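Side-chain contacts in beta-N-acetylhexosaminidase (Beutenbergia cavernae, PDB 5BU9), which probably hydrolyses terminal non-reducing N-acetyl-D-hexosamine residues of N-acetyl-beta-D-hexosaminides, as a member of glycosyl hydrolase family 3: residues A24-V27 and T28-A31; P302-A305 and A306-V309; V56-Q59 and L60-V64. One frame throughout, in Å; residues are numbered along the deposited sequence.

Interaction 1: residues A24-V27 and T28-A31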
loop_
_atom_site.group_PDB
_atom_site.type_symbol
_atom_site.label_atom_id
_atom_site.label_comp_id
_atom_site.label_asym_id
_atom_site.label_seq_id
_atom_site.Cartn_x
_atom_site.Cartn_y
_atom_site.Cartn_z
ATOM N N ALA A 24 -11.533 7.793 14.789
ATOM C CA ALA A 24 -11.995 8.311 13.508
ATOM C C ALA A 24 -11.794 9.832 13.498
ATOM O O ALA A 24 -12.660 10.582 13.916
ATOM C CB ALA A 24 -13.443 7.966 13.270
ATOM N N GLU A 25 -10.649 10.273 12.994
ATOM C CA GLU A 25 -10.270 11.674 13.021
ATOM C C GLU A 25 -11.156 12.506 12.095
ATOM O O GLU A 25 -11.511 12.068 10.998
ATOM C CB GLU A 25 -8.794 11.811 12.631
ATOM C CG GLU A 25 -7.817 11.280 13.699
ATOM C CD GLU A 25 -6.380 11.724 13.436
ATOM O OE1 GLU A 25 -5.660 10.999 12.715
ATOM O OE2 GLU A 25 -5.993 12.816 13.917
ATOM N N GLN A 26 -11.497 13.711 12.531
ATOM C CA GLN A 26 -12.354 14.600 11.755
ATOM C C GLN A 26 -11.767 14.910 10.369
ATOM O O GLN A 26 -12.515 14.954 9.391
ATOM C CB GLN A 26 -12.633 15.891 12.544
ATOM C CG GLN A 26 -13.721 16.798 11.922
ATOM C CD GLN A 26 -15.054 16.073 11.756
ATOM O OE1 GLN A 26 -15.519 15.406 12.673
ATOM N NE2 GLN A 26 -15.659 16.188 10.573
ATOM N N VAL A 27 -10.443 15.055 10.266
ATOM C CA VAL A 27 -9.781 15.315 8.967
ATOM C C VAL A 27 -10.071 14.198 7.950
ATOM O O VAL A 27 -10.283 14.459 6.752
ATOM C CB VAL A 27 -8.220 15.526 9.126
ATOM C CG1 VAL A 27 -7.534 14.294 9.749
ATOM C CG2 VAL A 27 -7.559 15.882 7.768
ATOM N N THR A 28 -10.064 12.959 8.424
ATOM C CA THR A 28 -10.345 11.794 7.576
ATOM C C THR A 28 -11.819 11.724 7.172
ATOM O O THR A 28 -12.150 11.474 6.027
ATOM C CB THR A 28 -9.966 10.523 8.306
ATOM O OG1 THR A 28 -8.645 10.703 8.811
ATOM C CG2 THR A 28 -9.992 9.317 7.367
ATOM N N LEU A 29 -12.696 11.943 8.139
ATOM C CA LEU A 29 -14.117 12.007 7.891
ATOM C C LEU A 29 -14.446 13.127 6.888
ATOM O O LEU A 29 -15.243 12.940 5.997
ATOM C CB LEU A 29 -14.870 12.219 9.215
ATOM C CG LEU A 29 -14.856 11.061 10.220
ATOM C CD1 LEU A 29 -15.603 11.459 11.490
ATOM C CD2 LEU A 29 -15.490 9.808 9.633
ATOM N N ASP A 30 -13.837 14.295 7.050
ATOM C CA ASP A 30 -13.999 15.348 6.069
ATOM C C ASP A 30 -13.456 14.940 4.699
ATOM O O ASP A 30 -14.026 15.306 3.680
ATOM C CB ASP A 30 -13.284 16.635 6.501
ATOM C CG ASP A 30 -13.910 17.289 7.766
ATOM O OD1 ASP A 30 -15.091 17.004 8.097
ATOM O OD2 ASP A 30 -13.186 18.090 8.411
ATOM N N ALA A 31 -12.334 14.229 4.669
ATOM C CA ALA A 31 -11.729 13.819 3.393
ATOM C C ALA A 31 -12.723 12.954 2.630
ATOM O O ALA A 31 -12.898 13.159 1.444
ATOM C CB ALA A 31 -10.436 13.082 3.606
#
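The carbonyl oxygen of Glu-25 is gripped twice at the start of a helix. Leu-29 N gives the straight bond to Glu-25 O, 3.1 Å long with an N-H...O angle of 172°, while Thr-28 N reaches the same oxygen only weakly. Glu-25 is the N-cap residue, and Asp-30 N to Gln-26 O (2.8 Å) and Ala-31 N to Val-27 O (2.9 Å) carry the pattern into the first turn. On the exposed side a side-chain bond spans that turn: Gln-26 NE2 donates to Asp-30 OD1 at 2.7 Å. Asp-30 OD1 lies close to the amide plane of Gln-26, whereas NE2 comes to OD1 from above the carboxylate plane, the two flat groups being turned 54° apart. Gln-26 starts with CG anti to the backbone N (chi1 -170°), then bends at chi2, which swings the amide back over the turn toward Asp-30. Its OE1 faces Leu-29 CD1 at 4.1 Å, and the two side chains cross at about a right angle. Leu-29 CD1 also lies 3.9 Å from Ala-24 O. The polar ends of Glu-25 and Thr-28 look to strand 15-20 and its end, OE1 bonding to Asp-20 N and OG1 to Gly-18 O. Helix 26-35 is the crossover between parallel strands 15-20 and 39-43; Thr-28 and Ala-31 rest on Val-17, and Ala-24 and Leu-29 pack against Leu-60 of neighbouring helix 50-61.

Interaction 2: residues P302-A305 and A306-V309; sequences PSIA and AEMV
Ile-304 lies over one face of the carboxylate of Glu-307, its CB and CG2 each 4.0 Å from OE2, while water 2 comes in at the edge and donates to OE2 at 2.8 Å. The same water donates to Ser-303 O and accepts from Glu-307 N (3.0 Å), tying the carboxylate to the backbone on both sides of the turn. Glu-307 CG sits between its own backbone N and carbonyl carbon (chi1 83°), a placing that folds the chain back along Ile-304. The segment is the entry to helix 305-318, which follows strand 296-298 in the TIM-barrel domain: a 3-10 turn at 302-304, closed by Ala-305 N to Pro-302 O, leads into regular helix. At this junction waters stand in for direct i to i+4 bonds, water 1 donating to Pro-302 O and accepting from Ala-306 N at 2.9 Å. Direct helical bonding starts with Met-308 N to Ile-304 O (3.3 Å), followed by the straighter Val-309 N to Ala-305 O (2.9 Å, 171°). On the buried side Met-308, present as selenomethionine, crosses Ile-304 obliquely. Its SE touches Ile-304 CG1 at 4.0 Å, and its CG lies 3.2 Å from Ile-304 O. Both side chains also meet Val-298, and helix 281-291 covers them through Arg-284 for Ile-304 and Pro-281 and Ala-285 for Met-308.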
loop_
_atom_site.group_PDB
_atom_site.type_symbol
_atom_site.label_atom_id
_atom_site.label_comp_id
_atom_site.label_asym_id
_atom_site.label_seq_id
_atom_site.Cartn_x
_atom_site.Cartn_y
_atom_site.Cartn_z
ATOM N N PRO A 302 -2.529 13.305 7.028
ATOM C CA PRO A 302 -3.758 13.386 6.228
ATOM C C PRO A 302 -4.197 14.838 5.967
ATOM O O PRO A 302 -5.083 15.061 5.154
ATOM C CB PRO A 302 -4.791 12.621 7.064
ATOM C CG PRO A 302 -4.230 12.624 8.503
ATOM C CD PRO A 302 -2.728 12.761 8.390
ATOM N N SER A 303 -3.559 15.825 6.586
ATOM C CA SER A 303 -4.031 17.206 6.405
ATOM C C SER A 303 -3.854 17.697 4.986
ATOM O O SER A 303 -4.488 18.670 4.610
ATOM C CB SER A 303 -3.338 18.197 7.362
ATOM O OG SER A 303 -1.993 18.422 6.969
ATOM N N ILE A 304 -3.001 17.046 4.192
ATOM C CA ILE A 304 -2.785 17.520 2.819
ATOM C C ILE A 304 -3.604 16.739 1.783
ATOM O O ILE A 304 -3.511 17.003 0.604
ATOM C CB ILE A 304 -1.301 17.487 2.453
ATOM C CG1 ILE A 304 -0.755 16.069 2.594
ATOM C CG2 ILE A 304 -0.510 18.530 3.316
ATOM C CD1 ILE A 304 0.687 15.963 2.260
ATOM N N ALA A 305 -4.416 15.781 2.216
ATOM C CA ALA A 305 -5.203 15.019 1.267
ATOM C C ALA A 305 -6.158 15.927 0.473
ATOM O O ALA A 305 -6.292 15.772 -0.729
ATOM C CB ALA A 305 -5.983 13.923 1.983
ATOM N N ALA A 306 -6.826 16.861 1.146
ATOM C CA ALA A 306 -7.827 17.713 0.493
ATOM C C ALA A 306 -7.247 18.447 -0.700
ATOM O O ALA A 306 -7.829 18.421 -1.788
ATOM C CB ALA A 306 -8.433 18.743 1.507
ATOM N N GLU A 307 -6.109 19.117 -0.506
ATOM C CA GLU A 307 -5.537 19.894 -1.609
ATOM C C GLU A 307 -4.983 18.993 -2.744
ATOM O O GLU A 307 -4.936 19.421 -3.897
ATOM C CB GLU A 307 -4.453 20.823 -1.096
ATOM C CG GLU A 307 -3.095 20.144 -0.953
ATOM C CD GLU A 307 -2.191 20.892 0.006
ATOM O OE1 GLU A 307 -1.070 21.300 -0.395
ATOM O OE2 GLU A 307 -2.634 21.082 1.159
HETATM N N MSE A 308 -4.584 17.753 -2.423
HETATM C CA MSE A 308 -4.105 16.839 -3.457
HETATM C C MSE A 308 -5.261 16.391 -4.314
HETATM O O MSE A 308 -5.172 16.333 -5.542
HETATM C CB MSE A 308 -3.417 15.622 -2.847
HETATM C CG MSE A 308 -2.150 15.988 -2.126
HETATM SE SE MSE A 308 -1.438 14.523 -1.025
HETATM C CE MSE A 308 -0.942 13.322 -2.393
ATOM N N VAL A 309 -6.355 16.047 -3.654
ATOM C CA VAL A 309 -7.567 15.653 -4.371
ATOM C C VAL A 309 -7.981 16.788 -5.293
ATOM O O VAL A 309 -8.289 16.551 -6.463
ATOM C CB VAL A 309 -8.708 15.272 -3.402
ATOM C CG1 VAL A 309 -10.032 15.159 -4.148
ATOM C CG2 VAL A 309 -8.373 13.943 -2.713
HETATM O O HOH W 1 -7.232 16.866 4.055
HETATM O O HOH W 2 -5.033 20.073 2.073
#

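Interaction 3: residues V56-Q59 and L60-V64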
loop_
_atom_site.group_PDB
_atom_site.type_symbol
_atom_site.label_atom_id
_atom_site.label_comp_id
_atom_site.label_asym_id
_atom_site.label_seq_id
_atom_site.Cartn_x
_atom_site.Cartn_y
_atom_site.Cartn_z
ATOM N N VAL A 56 -14.160 2.329 15.496
ATOM C CA VAL A 56 -13.503 3.345 14.689
ATOM C C VAL A 56 -13.879 3.186 13.222
ATOM O O VAL A 56 -14.300 4.138 12.572
ATOM C CB VAL A 56 -11.982 3.276 14.865
ATOM C CG1 VAL A 56 -11.296 4.119 13.805
ATOM C CG2 VAL A 56 -11.588 3.700 16.314
ATOM N N VAL A 57 -13.721 1.973 12.702
ATOM C CA VAL A 57 -14.023 1.705 11.320
ATOM C C VAL A 57 -15.497 1.992 11.035
ATOM O O VAL A 57 -15.835 2.570 9.998
ATOM C CB VAL A 57 -13.656 0.285 10.962
ATOM C CG1 VAL A 57 -14.102 -0.045 9.519
ATOM C CG2 VAL A 57 -12.146 0.110 11.111
ATOM N N GLU A 58 -16.371 1.619 11.963
ATOM C CA GLU A 58 -17.803 1.849 11.774
ATOM C C GLU A 58 -18.085 3.344 11.524
ATOM O O GLU A 58 -18.898 3.681 10.674
ATOM C CB GLU A 58 -18.608 1.309 12.982
ATOM C CG GLU A 58 -19.724 2.226 13.547
ATOM C CD GLU A 58 -20.895 2.474 12.580
ATOM O OE1 GLU A 58 -21.000 1.767 11.543
ATOM O OE2 GLU A 58 -21.703 3.398 12.853
ATOM N N GLN A 59 -17.407 4.235 12.245
ATOM C CA GLN A 59 -17.584 5.671 12.044
ATOM C C GLN A 59 -17.145 6.129 10.657
ATOM O O GLN A 59 -17.728 7.053 10.064
ATOM C CB GLN A 59 -16.799 6.454 13.083
ATOM C CG GLN A 59 -17.126 6.145 14.514
ATOM C CD GLN A 59 -16.372 7.066 15.465
ATOM O OE1 GLN A 59 -16.504 8.297 15.397
ATOM N NE2 GLN A 59 -15.564 6.476 16.342
ATOM N N LEU A 60 -16.089 5.497 10.161
ATOM C CA LEU A 60 -15.540 5.843 8.859
ATOM C C LEU A 60 -16.496 5.331 7.788
ATOM O O LEU A 60 -16.810 6.046 6.848
ATOM C CB LEU A 60 -14.125 5.268 8.678
ATOM C CG LEU A 60 -13.041 5.704 9.703
ATOM C CD1 LEU A 60 -11.751 4.905 9.545
ATOM C CD2 LEU A 60 -12.738 7.163 9.524
ATOM N N THR A 61 -16.977 4.097 7.930
ATOM C CA THR A 61 -17.789 3.529 6.864
ATOM C C THR A 61 -19.147 4.220 6.882
ATOM O O THR A 61 -19.839 4.260 5.879
ATOM C CB THR A 61 -17.955 1.985 6.980
ATOM O OG1 THR A 61 -18.450 1.640 8.271
ATOM C CG2 THR A 61 -16.630 1.285 6.764
ATOM N N ALA A 62 -19.504 4.806 8.021
ATOM C CA ALA A 62 -20.776 5.518 8.125
ATOM C C ALA A 62 -20.752 6.804 7.288
ATOM O O ALA A 62 -21.782 7.415 7.051
ATOM C CB ALA A 62 -21.093 5.829 9.572
ATOM N N ALA A 63 -19.574 7.218 6.845
ATOM C CA ALA A 63 -19.479 8.422 6.047
ATOM C C ALA A 63 -19.674 8.096 4.582
ATOM O O ALA A 63 -19.774 9.007 3.773
ATOM C CB ALA A 63 -18.134 9.114 6.266
ATOM N N VAL A 64 -19.729 6.814 4.220
ATOM C CA VAL A 64 -20.005 6.515 2.817
ATOM C C VAL A 64 -21.492 6.693 2.654
ATOM O O VAL A 64 -22.292 6.175 3.429
ATOM C CB VAL A 64 -19.499 5.103 2.298
ATOM C CG1 VAL A 64 -18.207 4.652 2.956
ATOM C CG2 VAL A 64 -20.548 4.023 2.317
#
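Leu-60 lies back against Val-56 one turn earlier, its CD1 4.4 Å from Val-56 CG1. In the backbone between them, Leu-60 N donates to Val-56 O at 3.3 Å, within the carbonyl plane. Leu-60 CG is anti to its own carbonyl carbon (chi1 -59°), which brings the branch point to 3.5 Å from Val-56 O. The body of Leu-60 is buried, reaching Val-40 and Leu-42 of strand 39-43 and Leu-74 beyond the helix. Gln-59, on the exposed side, is close to Leu-60 through its CB merely because the two are neighbours in sequence; its side chain runs out extended and touches Ala-24.

These residues belong to helix 50-61, the helix after strand 39-43 in the family 3 TIM-barrel domain. A type I beta turn runs from Thr-61 to Val-64, in which Val-64 N bonds to Thr-61 O.

Val-57 and Thr-61 form another touching pair: the methyl groups Val-57 CG1 and Thr-61 CG2 meet at 4.0 Å. Thr-61 N donates to Val-57 O at 2.8 Å, and Ala-62 N reaches Glu-58 O at 2.9 Å. With OG1 of Thr-61 set between the backbone N and the carbonyl carbon (chi1 54°), the hydroxyl faces back up the helix, 3.3 Å from Val-57 O and 3.2 Å from Glu-58 O. Its one proton can serve either carbonyl. With a valine in place of Thr-61 the hydroxyl is gone, and the carbonyls of Val-57 and Glu-58 would probably be left to their backbone N-H partners alone, losing the extra proton shared between them.

Interaction 1 is the middle element. Its centre lies about 11 Å from that of interaction 2 and about 10 Å from that of interaction 3, and it touches both. Val-27 CG2 packs 3.7 Å from Pro-302 O, so the start of helix 26-35 leans on the turn that opens helix 305-318. On its other flank Leu-29 CD2 comes within 3.6 Å of Gln-59 O. Interactions 2 and 3 do not meet, their nearest atoms being about 10 Å apart. All three lie in the helical layer round the TIM barrel or in the turns leading into it. In such barrels the active site lies at the C-terminal ends of the strands; here the touches between the contacts pack neighbouring helices together.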